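Long-range contacts in alkaline serine protease (Pseudoalteromonas sp., PDB 1Y9Z), which acts as a subtilisin-like serine protease of a cold-adapted Antarctic bacterium, hydrolysing peptide bonds and probably working best at alkaline pH: residues R215-I219 / V231-N235; R281-Q285 / N311-P315; I306-S312 / P332-R338. One frame throughout, in Å; residues are numbered along the deposited sequence.

Interaction 1 (R215-I219 / V231-N235)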
ATOM      1  N   ARG A 215       1.796   3.827 -13.124  1.00 11.44           N
ATOM      2  CA  ARG A 215       3.151   4.189 -13.487  1.00 10.74           C
ATOM      3  C   ARG A 215       4.090   3.157 -12.881  1.00 10.32           C
ATOM      4  O   ARG A 215       3.866   2.686 -11.764  1.00 11.20           O
ATOM      5  CB  ARG A 215       3.466   5.574 -12.932  1.00 13.02           C
ATOM      6  CG  ARG A 215       4.707   6.195 -13.498  1.00 14.30           C
ATOM      7  CD  ARG A 215       5.001   7.500 -12.801  1.00 14.85           C
ATOM      8  NE  ARG A 215       6.205   8.099 -13.350  1.00 13.74           N
ATOM      9  CZ  ARG A 215       7.022   8.887 -12.664  1.00 14.01           C
ATOM     10  NH1 ARG A 215       8.100   9.384 -13.252  1.00 14.87           N
ATOM     11  NH2 ARG A 215       6.759   9.168 -11.394  1.00 13.98           N
ATOM     12  N   LEU A 216       5.132   2.795 -13.620  1.00 10.28           N
ATOM     13  CA  LEU A 216       6.092   1.816 -13.135  1.00 10.89           C
ATOM     14  C   LEU A 216       7.509   2.252 -13.455  1.00 11.79           C
ATOM     15  O   LEU A 216       7.723   3.217 -14.185  1.00 12.76           O
ATOM     16  CB  LEU A 216       5.816   0.447 -13.762  1.00 12.00           C
ATOM     17  CG  LEU A 216       4.480  -0.204 -13.390  1.00 11.33           C
ATOM     18  CD1 LEU A 216       4.266  -1.461 -14.223  1.00 12.72           C
ATOM     19  CD2 LEU A 216       4.468  -0.532 -11.904  1.00 11.09           C
ATOM     20  N   ALA A 217       8.471   1.536 -12.889  1.00 10.89           N
ATOM     21  CA  ALA A 217       9.878   1.825 -13.111  1.00 11.66           C
ATOM     22  C   ALA A 217      10.628   0.510 -13.260  1.00 11.70           C
ATOM     23  O   ALA A 217      10.111  -0.554 -12.912  1.00 12.70           O
ATOM     24  CB  ALA A 217      10.440   2.627 -11.943  1.00 12.27           C
ATOM     25  N   ASP A 218      11.849   0.581 -13.777  1.00 13.00           N
ATOM     26  CA  ASP A 218      12.646  -0.616 -13.963  1.00 13.28           C
ATOM     27  C   ASP A 218      14.125  -0.259 -14.040  1.00 13.06           C
ATOM     28  O   ASP A 218      14.488   0.878 -14.355  1.00 13.63           O
ATOM     29  CB  ASP A 218      12.219  -1.327 -15.254  1.00 15.05           C
ATOM     30  CG  ASP A 218      12.589  -2.800 -15.269  1.00 16.64           C
ATOM     31  OD1 ASP A 218      13.237  -3.275 -14.311  1.00 16.63           O
ATOM     32  OD2 ASP A 218      12.223  -3.489 -16.244  1.00 20.08           O
ATOM     33  N   ILE A 219      14.961  -1.238 -13.719  1.00 13.92           N
ATOM     34  CA  ILE A 219      16.413  -1.104 -13.778  1.00 14.76           C
ATOM     35  C   ILE A 219      16.873  -2.400 -14.419  1.00 15.46           C
ATOM     36  O   ILE A 219      16.567  -3.480 -13.917  1.00 15.21           O
ATOM     37  CB  ILE A 219      17.062  -1.014 -12.382  1.00 15.36           C
ATOM     38  CG1 ILE A 219      16.602   0.253 -11.664  1.00 15.75           C
ATOM     39  CG2 ILE A 219      18.584  -1.018 -12.522  1.00 15.62           C
ATOM     40  CD1 ILE A 219      17.082   0.337 -10.222  1.00 15.49           C
ATOM     41  N   VAL A 231      11.286  -1.250  -7.601  1.00 11.95           N
ATOM     42  CA  VAL A 231      11.856  -0.048  -8.202  1.00 12.48           C
ATOM     43  C   VAL A 231      10.727   0.967  -8.305  1.00 12.39           C
ATOM     44  O   VAL A 231       9.769   0.773  -9.050  1.00 11.69           O
ATOM     45  CB  VAL A 231      12.424  -0.328  -9.609  1.00 12.95           C
ATOM     46  CG1 VAL A 231      13.084   0.926 -10.162  1.00 13.60           C
ATOM     47  CG2 VAL A 231      13.425  -1.474  -9.545  1.00 14.15           C
ATOM     48  N   VAL A 232      10.841   2.049  -7.547  1.00 11.60           N
ATOM     49  CA  VAL A 232       9.802   3.064  -7.526  1.00 11.05           C
ATOM     50  C   VAL A 232      10.112   4.293  -8.367  1.00 11.59           C
ATOM     51  O   VAL A 232      11.155   4.922  -8.195  1.00 12.15           O
ATOM     52  CB  VAL A 232       9.539   3.524  -6.076  1.00 10.47           C
ATOM     53  CG1 VAL A 232       8.439   4.571  -6.045  1.00 12.40           C
ATOM     54  CG2 VAL A 232       9.175   2.331  -5.214  1.00 11.05           C
ATOM     55  N   PRO A 233       9.215   4.644  -9.303  1.00 11.14           N
ATOM     56  CA  PRO A 233       9.464   5.827 -10.130  1.00 11.31           C
ATOM     57  C   PRO A 233       9.305   7.055  -9.231  1.00 11.97           C
ATOM     58  O   PRO A 233       8.329   7.157  -8.488  1.00 12.05           O
ATOM     59  CB  PRO A 233       8.384   5.729 -11.206  1.00 11.74           C
ATOM     60  CG  PRO A 233       7.253   5.068 -10.487  1.00 11.18           C
ATOM     61  CD  PRO A 233       7.943   3.994  -9.670  1.00 11.47           C
ATOM     62  N   HIS A 234      10.261   7.975  -9.282  1.00 11.48           N
ATOM     63  CA  HIS A 234      10.188   9.158  -8.429  1.00 12.49           C
ATOM     64  C   HIS A 234       8.909   9.962  -8.582  1.00 12.60           C
ATOM     65  O   HIS A 234       8.567  10.409  -9.679  1.00 12.86           O
ATOM     66  CB  HIS A 234      11.376  10.093  -8.672  1.00 13.04           C
ATOM     67  CG  HIS A 234      12.522   9.882  -7.732  1.00 13.66           C
ATOM     68  ND1 HIS A 234      12.357   9.425  -6.443  1.00 15.77           N
ATOM     69  CD2 HIS A 234      13.846  10.122  -7.878  1.00 12.29           C
ATOM     70  CE1 HIS A 234      13.531   9.392  -5.836  1.00 12.72           C
ATOM     71  NE2 HIS A 234      14.450   9.810  -6.685  1.00 16.06           N
ATOM     72  N   ASN A 235       8.206  10.144  -7.468  1.00 12.95           N
ATOM     73  CA  ASN A 235       6.976  10.921  -7.453  1.00 13.50           C
ATOM     74  C   ASN A 235       7.409  12.385  -7.457  1.00 14.46           C
ATOM     75  O   ASN A 235       7.463  13.033  -6.411  1.00 13.94           O
ATOM     76  CB  ASN A 235       6.172  10.609  -6.187  1.00 15.08           C
ATOM     77  CG  ASN A 235       4.810  11.277  -6.178  1.00 17.05           C
ATOM     78  OD1 ASN A 235       4.083  11.210  -5.186  1.00 20.28           O
ATOM     79  ND2 ASN A 235       4.454  11.918  -7.283  1.00 16.66           N
TER
HETATM   80  O   HOH W   1       9.782  11.226 -12.139  1.00 13.66           O
HETATM   81  O   HOH W   2       8.379  -0.626 -10.816  1.00 12.00           O

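Interaction 2 (R281-Q285 / N311-P315)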
ATOM      1  N   ARG A 281      20.560   7.837  -0.391  1.00 17.68           N
ATOM      2  CA  ARG A 281      19.674   8.910   0.033  1.00 16.96           C
ATOM      3  C   ARG A 281      20.234   9.616   1.267  1.00 18.49           C
ATOM      4  O   ARG A 281      20.646   8.968   2.229  1.00 18.84           O
ATOM      5  CB  ARG A 281      18.283   8.345   0.347  1.00 17.07           C
ATOM      6  CG  ARG A 281      17.322   9.353   0.961  1.00 16.49           C
ATOM      7  CD  ARG A 281      15.946   8.742   1.196  1.00 15.13           C
ATOM      8  NE  ARG A 281      15.296   8.388  -0.064  1.00 14.83           N
ATOM      9  CZ  ARG A 281      14.952   7.153  -0.419  1.00 14.30           C
ATOM     10  NH1 ARG A 281      15.186   6.126   0.388  1.00 13.72           N
ATOM     11  NH2 ARG A 281      14.380   6.944  -1.596  1.00 14.07           N
ATOM     12  N   VAL A 282      20.262  10.945   1.223  1.00 18.52           N
ATOM     13  CA  VAL A 282      20.744  11.739   2.348  1.00 20.03           C
ATOM     14  C   VAL A 282      19.519  12.352   3.010  1.00 19.88           C
ATOM     15  O   VAL A 282      18.834  13.186   2.417  1.00 20.33           O
ATOM     16  CB  VAL A 282      21.692  12.869   1.891  1.00 19.73           C
ATOM     17  CG1 VAL A 282      22.087  13.731   3.084  1.00 21.21           C
ATOM     18  CG2 VAL A 282      22.930  12.275   1.243  1.00 20.76           C
ATOM     19  N   GLY A 283      19.246  11.931   4.239  1.00 20.36           N
ATOM     20  CA  GLY A 283      18.086  12.432   4.951  1.00 20.24           C
ATOM     21  C   GLY A 283      16.889  11.550   4.655  1.00 20.15           C
ATOM     22  O   GLY A 283      17.008  10.561   3.931  1.00 19.34           O
ATOM     23  N   ASN A 284      15.735  11.898   5.216  1.00 19.51           N
ATOM     24  CA  ASN A 284      14.515  11.131   4.995  1.00 19.03           C
ATOM     25  C   ASN A 284      13.283  12.009   5.097  1.00 19.16           C
ATOM     26  O   ASN A 284      13.276  13.010   5.816  1.00 19.94           O
ATOM     27  CB  ASN A 284      14.402   9.981   5.998  1.00 18.80           C
ATOM     28  CG  ASN A 284      15.222   8.775   5.594  1.00 18.68           C
ATOM     29  OD1 ASN A 284      16.144   8.368   6.300  1.00 20.13           O
ATOM     30  ND2 ASN A 284      14.887   8.192   4.448  1.00 15.17           N
ATOM     31  N   GLN A 285      12.239  11.628   4.371  1.00 18.94           N
ATOM     32  CA  GLN A 285      10.993  12.373   4.373  1.00 18.44           C
ATOM     33  C   GLN A 285      10.339  12.325   5.747  1.00 19.03           C
ATOM     34  O   GLN A 285      10.340  11.292   6.414  1.00 18.10           O
ATOM     35  CB  GLN A 285      10.039  11.801   3.325  1.00 18.33           C
ATOM     36  CG  GLN A 285       8.702  12.515   3.257  1.00 18.20           C
ATOM     37  CD  GLN A 285       7.897  12.106   2.044  1.00 18.12           C
ATOM     38  OE1 GLN A 285       8.356  12.247   0.911  1.00 18.40           O
ATOM     39  NE2 GLN A 285       6.694  11.597   2.273  1.00 18.39           N
ATOM     40  N   ASN A 311      19.072   4.800   2.928  1.00 17.31           N
ATOM     41  CA  ASN A 311      20.178   4.909   3.868  1.00 17.72           C
ATOM     42  C   ASN A 311      19.875   3.980   5.042  1.00 18.77           C
ATOM     43  O   ASN A 311      18.802   3.378   5.103  1.00 17.46           O
ATOM     44  CB  ASN A 311      20.331   6.353   4.356  1.00 16.97           C
ATOM     45  CG  ASN A 311      19.020   6.958   4.817  1.00 16.91           C
ATOM     46  OD1 ASN A 311      18.326   6.399   5.667  1.00 17.12           O
ATOM     47  ND2 ASN A 311      18.675   8.112   4.258  1.00 17.99           N
ATOM     48  N   SER A 312      20.815   3.869   5.976  1.00 19.24           N
ATOM     49  CA  SER A 312      20.650   2.992   7.132  1.00 20.26           C
ATOM     50  C   SER A 312      19.528   3.390   8.092  1.00 19.67           C
ATOM     51  O   SER A 312      19.004   2.545   8.817  1.00 20.28           O
ATOM     52  CB  SER A 312      21.969   2.894   7.904  1.00 21.38           C
ATOM     53  OG  SER A 312      22.369   4.165   8.381  1.00 25.24           O
ATOM     54  N   ALA A 313      19.161   4.668   8.099  1.00 19.22           N
ATOM     55  CA  ALA A 313      18.096   5.152   8.978  1.00 19.11           C
ATOM     56  C   ALA A 313      16.743   4.533   8.615  1.00 19.11           C
ATOM     57  O   ALA A 313      15.970   4.145   9.492  1.00 19.11           O
ATOM     58  CB  ALA A 313      18.014   6.669   8.907  1.00 20.19           C
ATOM     59  N   LEU A 314      16.459   4.462   7.318  1.00 18.44           N
ATOM     60  CA  LEU A 314      15.218   3.878   6.808  1.00 18.19           C
ATOM     61  C   LEU A 314      15.591   3.042   5.589  1.00 16.88           C
ATOM     62  O   LEU A 314      15.351   3.443   4.449  1.00 16.08           O
ATOM     63  CB  LEU A 314      14.225   4.973   6.403  1.00 18.83           C
ATOM     64  CG  LEU A 314      13.476   5.719   7.511  1.00 20.11           C
ATOM     65  CD1 LEU A 314      12.606   6.803   6.890  1.00 20.66           C
ATOM     66  CD2 LEU A 314      12.621   4.742   8.308  1.00 19.08           C
ATOM     67  N   PRO A 315      16.180   1.858   5.820  1.00 16.60           N
ATOM     68  CA  PRO A 315      16.614   0.934   4.768  1.00 15.78           C
ATOM     69  C   PRO A 315      15.519   0.314   3.904  1.00 15.22           C
ATOM     70  O   PRO A 315      15.806  -0.253   2.848  1.00 14.58           O
ATOM     71  CB  PRO A 315      17.402  -0.115   5.545  1.00 16.41           C
ATOM     72  CG  PRO A 315      16.657  -0.183   6.837  1.00 17.60           C
ATOM     73  CD  PRO A 315      16.422   1.277   7.155  1.00 15.94           C
TER
HETATM   74  O   HOH W   3      16.044   5.915   3.262  1.00 15.86           O

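Interaction 3 (I306-S312 / P332-R338)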
ATOM      1  N   ILE A 306      19.046   8.340 -12.823  1.00 16.82           N
ATOM      2  CA  ILE A 306      19.394   8.367 -11.407  1.00 16.44           C
ATOM      3  C   ILE A 306      18.719   7.277 -10.583  1.00 16.21           C
ATOM      4  O   ILE A 306      17.529   7.008 -10.742  1.00 16.44           O
ATOM      5  CB  ILE A 306      19.038   9.739 -10.792  1.00 16.18           C
ATOM      6  CG1 ILE A 306      19.691  10.857 -11.607  1.00 17.20           C
ATOM      7  CG2 ILE A 306      19.512   9.803  -9.345  1.00 16.61           C
ATOM      8  CD1 ILE A 306      19.216  12.248 -11.241  1.00 17.35           C
ATOM      9  N   ILE A 307      19.497   6.659  -9.699  1.00 15.28           N
ATOM     10  CA  ILE A 307      18.999   5.610  -8.818  1.00 14.86           C
ATOM     11  C   ILE A 307      19.367   5.951  -7.381  1.00 15.58           C
ATOM     12  O   ILE A 307      20.540   5.916  -7.010  1.00 16.71           O
ATOM     13  CB  ILE A 307      19.617   4.242  -9.146  1.00 16.23           C
ATOM     14  CG1 ILE A 307      19.304   3.853 -10.592  1.00 15.86           C
ATOM     15  CG2 ILE A 307      19.071   3.191  -8.188  1.00 16.66           C
ATOM     16  CD1 ILE A 307      20.024   2.599 -11.051  1.00 17.05           C
ATOM     17  N   VAL A 308      18.363   6.283  -6.578  1.00 14.57           N
ATOM     18  CA  VAL A 308      18.577   6.623  -5.178  1.00 14.88           C
ATOM     19  C   VAL A 308      18.248   5.412  -4.316  1.00 15.05           C
ATOM     20  O   VAL A 308      17.171   4.830  -4.453  1.00 14.85           O
ATOM     21  CB  VAL A 308      17.665   7.789  -4.742  1.00 14.12           C
ATOM     22  CG1 VAL A 308      17.859   8.079  -3.260  1.00 14.55           C
ATOM     23  CG2 VAL A 308      17.965   9.025  -5.572  1.00 15.41           C
ATOM     24  N   TYR A 309      19.170   5.016  -3.442  1.00 16.11           N
ATOM     25  CA  TYR A 309      18.903   3.884  -2.567  1.00 16.06           C
ATOM     26  C   TYR A 309      18.836   4.316  -1.108  1.00 16.78           C
ATOM     27  O   TYR A 309      19.481   5.282  -0.697  1.00 16.68           O
ATOM     28  CB  TYR A 309      19.933   2.756  -2.759  1.00 18.07           C
ATOM     29  CG  TYR A 309      21.369   3.062  -2.387  1.00 17.89           C
ATOM     30  CD1 TYR A 309      22.209   3.756  -3.257  1.00 17.92           C
ATOM     31  CD2 TYR A 309      21.907   2.596  -1.186  1.00 18.92           C
ATOM     32  CE1 TYR A 309      23.554   3.972  -2.944  1.00 19.08           C
ATOM     33  CE2 TYR A 309      23.247   2.806  -0.863  1.00 18.37           C
ATOM     34  CZ  TYR A 309      24.065   3.492  -1.748  1.00 19.32           C
ATOM     35  OH  TYR A 309      25.396   3.685  -1.443  1.00 20.56           O
ATOM     36  N   SER A 310      18.031   3.597  -0.337  1.00 17.19           N
ATOM     37  CA  SER A 310      17.824   3.898   1.073  1.00 17.21           C
ATOM     38  C   SER A 310      19.075   3.913   1.938  1.00 17.63           C
ATOM     39  O   SER A 310      20.012   3.143   1.721  1.00 17.17           O
ATOM     40  CB  SER A 310      16.825   2.904   1.669  1.00 17.33           C
ATOM     41  OG  SER A 310      15.587   2.955   0.980  1.00 16.85           O
ATOM     42  N   ASN A 311      19.072   4.800   2.928  1.00 17.31           N
ATOM     43  CA  ASN A 311      20.178   4.909   3.868  1.00 17.72           C
ATOM     44  C   ASN A 311      19.875   3.980   5.042  1.00 18.77           C
ATOM     45  O   ASN A 311      18.802   3.378   5.103  1.00 17.46           O
ATOM     46  CB  ASN A 311      20.331   6.353   4.356  1.00 16.97           C
ATOM     47  CG  ASN A 311      19.020   6.958   4.817  1.00 16.91           C
ATOM     48  OD1 ASN A 311      18.326   6.399   5.667  1.00 17.12           O
ATOM     49  ND2 ASN A 311      18.675   8.112   4.258  1.00 17.99           N
ATOM     50  N   SER A 312      20.815   3.869   5.976  1.00 19.24           N
ATOM     51  CA  SER A 312      20.650   2.992   7.132  1.00 20.26           C
ATOM     52  C   SER A 312      19.528   3.390   8.092  1.00 19.67           C
ATOM     53  O   SER A 312      19.004   2.545   8.817  1.00 20.28           O
ATOM     54  CB  SER A 312      21.969   2.894   7.904  1.00 21.38           C
ATOM     55  OG  SER A 312      22.369   4.165   8.381  1.00 25.24           O
ATOM     56  N   PRO A 332      15.081  10.567 -15.975  1.00 15.52           N
ATOM     57  CA  PRO A 332      14.386   9.548 -15.182  1.00 15.04           C
ATOM     58  C   PRO A 332      15.154   9.189 -13.913  1.00 14.67           C
ATOM     59  O   PRO A 332      16.348   8.895 -13.958  1.00 14.97           O
ATOM     60  CB  PRO A 332      14.266   8.375 -16.155  1.00 16.15           C
ATOM     61  CG  PRO A 332      15.474   8.537 -17.032  1.00 17.14           C
ATOM     62  CD  PRO A 332      15.510  10.025 -17.277  1.00 16.04           C
ATOM     63  N   SER A 333      14.462   9.235 -12.781  1.00 13.92           N
ATOM     64  CA  SER A 333      15.071   8.899 -11.502  1.00 13.43           C
ATOM     65  C   SER A 333      14.149   7.950 -10.740  1.00 12.52           C
ATOM     66  O   SER A 333      12.923   8.063 -10.818  1.00 12.96           O
ATOM     67  CB  SER A 333      15.345  10.173 -10.692  1.00 13.80           C
ATOM     68  OG  SER A 333      14.172  10.939 -10.491  1.00 14.31           O
ATOM     69  N   VAL A 334      14.748   7.010 -10.015  1.00 12.29           N
ATOM     70  CA  VAL A 334      13.987   6.018  -9.266  1.00 12.43           C
ATOM     71  C   VAL A 334      14.507   5.824  -7.845  1.00 12.87           C
ATOM     72  O   VAL A 334      15.582   6.312  -7.491  1.00 13.35           O
ATOM     73  CB  VAL A 334      14.022   4.648  -9.982  1.00 12.86           C
ATOM     74  CG1 VAL A 334      13.491   4.790 -11.402  1.00 13.39           C
ATOM     75  CG2 VAL A 334      15.445   4.101 -10.000  1.00 15.16           C
ATOM     76  N   SER A 335      13.733   5.095  -7.045  1.00 12.88           N
ATOM     77  CA  SER A 335      14.082   4.811  -5.658  1.00 12.93           C
ATOM     78  C   SER A 335      14.059   3.305  -5.397  1.00 12.41           C
ATOM     79  O   SER A 335      13.130   2.614  -5.808  1.00 12.50           O
ATOM     80  CB  SER A 335      13.091   5.509  -4.722  1.00 13.45           C
ATOM     81  OG  SER A 335      13.255   5.086  -3.378  1.00 14.31           O
ATOM     82  N   VAL A 336      15.088   2.801  -4.720  1.00 12.59           N
ATOM     83  CA  VAL A 336      15.181   1.382  -4.381  1.00 12.80           C
ATOM     84  C   VAL A 336      15.594   1.256  -2.915  1.00 13.20           C
ATOM     85  O   VAL A 336      16.126   2.208  -2.338  1.00 13.49           O
ATOM     86  CB  VAL A 336      16.223   0.640  -5.263  1.00 12.17           C
ATOM     87  CG1 VAL A 336      15.819   0.713  -6.732  1.00 12.40           C
ATOM     88  CG2 VAL A 336      17.605   1.241  -5.062  1.00 13.61           C
ATOM     89  N   ASP A 337      15.359   0.094  -2.312  1.00 12.70           N
ATOM     90  CA  ASP A 337      15.720  -0.088  -0.910  1.00 14.08           C
ATOM     91  C   ASP A 337      17.231  -0.232  -0.748  1.00 15.56           C
ATOM     92  O   ASP A 337      17.960  -0.338  -1.737  1.00 16.88           O
ATOM     93  CB  ASP A 337      14.959  -1.278  -0.295  1.00 14.22           C
ATOM     94  CG  ASP A 337      15.349  -2.617  -0.889  1.00 15.81           C
ATOM     95  OD1 ASP A 337      14.580  -3.583  -0.694  1.00 16.63           O
ATOM     96  OD2 ASP A 337      16.415  -2.720  -1.526  1.00 15.94           O
ATOM     97  N   ARG A 338      17.705  -0.224   0.494  1.00 15.31           N
ATOM     98  CA  ARG A 338      19.140  -0.306   0.742  1.00 15.94           C
ATOM     99  C   ARG A 338      19.811  -1.575   0.237  1.00 16.37           C
ATOM    100  O   ARG A 338      20.892  -1.513  -0.350  1.00 17.07           O
ATOM    101  CB  ARG A 338      19.434  -0.130   2.234  1.00 16.38           C
ATOM    102  CG  ARG A 338      20.918   0.018   2.533  1.00 16.47           C
ATOM    103  CD  ARG A 338      21.165   0.421   3.975  1.00 18.24           C
ATOM    104  NE  ARG A 338      22.581   0.681   4.229  1.00 19.35           N
ATOM    105  CZ  ARG A 338      23.265   1.694   3.706  1.00 20.63           C
ATOM    106  NH1 ARG A 338      22.670   2.556   2.893  1.00 19.97           N
ATOM    107  NH2 ARG A 338      24.552   1.846   3.996  1.00 22.33           N
TER
HETATM  108  O   HOH W   4      13.958   3.698  -1.127  1.00 15.24           O

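Interaction 1 (R215-I219 / V231-N235)
R215 runs its side chain past the ring of P233 and takes hold of the backbone beyond it. The direct polar link is made by its guanidinium. NH2 of R215 donates to H234 O at 2.8 Å in a nearly straight bond (164°); the oxygen lies in the guanidinium plane, whereas the donor stands well above the carbonyl plane. A water that accepts from R215 NH1 at 2.7 Å donates back to H234 O, so two donors grip this carbonyl. The R215 chain, with CG anti to the backbone N (chi1 -167°) and extended as far as NE, lies so that P233 CB stands over the centre of one guanidinium face, 3.7 Å from R215 CZ. N250 accepts from NE and so helps to fix the rotation of the group. Between the backbones a second water mediates, accepting from A217 N at 3.0 Å and donating to V231 O at 2.6 Å.

The apolar side centres on A217, whose CB is 3.6 Å from both V231 CG1 and P233 CD. Further along, I219 brings CG1 and CD1 against the two methyls of V231, with I219 CG1 3.9 Å from V231 CG1. V334 touches A217 and V231, and V336 touches I219. Strand 214-221 pairs with 351-360 and 232-240 with 333-336; A217, I219, V231 and P233 pack between them, consistent with the interior of the inserted beta-barrel domain.

Interaction 2 (R281-Q285 / N311-P315)
N311 ND2 is gripped by three acceptors of the 281-285 loop. Its straightest bond goes to R281 O at 3.0 Å (167°), with the oxygen in the plane of the amide and the nitrogen above the carbonyl plane. A weak bond reaches G283 O, and a longer hydrogen bond joins N311 ND2 to N284 OD1 at 3.3 Å. The amide gets there because CG lies between the backbone N and the carbonyl carbon (chi1 49°). The other end of the amide turns back on its own segment: N311 OD1 accepts from L314 N at 3.2 Å, an Asx motif that ties the 311-315 turn together. With an alanine here, R281 O, G283 O and N284 OD1 would probably all lose the donor they share, and the turn at L314 its side-chain tie.

N284 approaches from the opposite direction, the two amide planes 76° apart. Its OD1 lies 3.0 Å from N311 OD1, two acceptors brought close with no hydrogen bond between them, while L314 CD1 packs 3.5 Å from N284 CG. A water completes the junction, accepting from R281 NH1, N284 ND2 and N311 N and donating to L314 O.

Both loops leave the ends of adjacent parallel strands, 275-280 and 305-309. R281 carries the contact onward, forming a salt bridge with E291 of helix 291-300 and a hydrogen bond with S335 of strand 333-336.

Interaction 3 (I306-S312 / P332-R338)
I306 and V308 turn both N and O toward the neighbouring strand and thread a parallel ladder. I306 N donates to P332 O at 3.0 Å and I306 O accepts from V334 N at 2.9 Å. V308 N then reaches V334 O at 2.9 Å in an almost straight bond (175°), V308 O accepts from V336 N, and S310 N closes the series on V336 O. CA-H...O contacts reinforce it, S333 CA approaching I306 O to 3.2 Å. The two strand axes are turned 24° against each other.

Apolar contacts gather on the face of I307, Y309, V334 and V336. I307 and V334 lie side by side, pointing the same way, whereas V336 presents one methyl to both of its neighbours: V336 CG2 is 4.0 Å from I307 CG2 and 3.6 Å from Y309 CB. Where strand 305-309 ends, a water donates to S310 OG and S335 OG, which also bond to G316 O and R281 NH2 respectively.

Beyond the strands, a chi1 of -171° and an extended chain carry the R338 guanidinium along the 310-312 backbone, where R338 NH1 donates to S310 O at 3.0 Å, the oxygen in the guanidinium plane and the donor on a carbonyl lone pair. S312 N lies over one face of the group, toward its rim, and E280, outside the two segments, forms a salt bridge with the same NH1. At the N-cap of helix 338-345, the D337 side chain caps a backbone N of the first turn and bonds T340 through OD2.

Strand 305-309 thus pairs in parallel with 333-336 and, on its other side, with 275-280, to which a beta-alpha-beta crossover through helix 291-300 joins it, consistent with the protease-associated domain that many subtilases carry as an insert.

Interactions 1 and 3 belong to one sheet of the inserted barrel domain, and interaction 2 joins the loops that follow strands 275-280 and 305-309. Interaction 1 meets interaction 3 through antiparallel pairing of strands 232-240 and 333-336: V232 O lies 2.8 Å from S335 N, and H234 N 3.1 Å from S333 O. Interaction 3 runs directly into interaction 2, sharing N311 and S312 with it, and R281 N approaches Y309 O to 2.8 Å. Interactions 1 and 2 do not touch; their centres are 18 Å apart, and interaction 3 lies about 10 Å, centre to centre, from each. None of their residues lines the pocket of the bound phenylmethanesulfonic acid, about 14 Å from the side chain of N235.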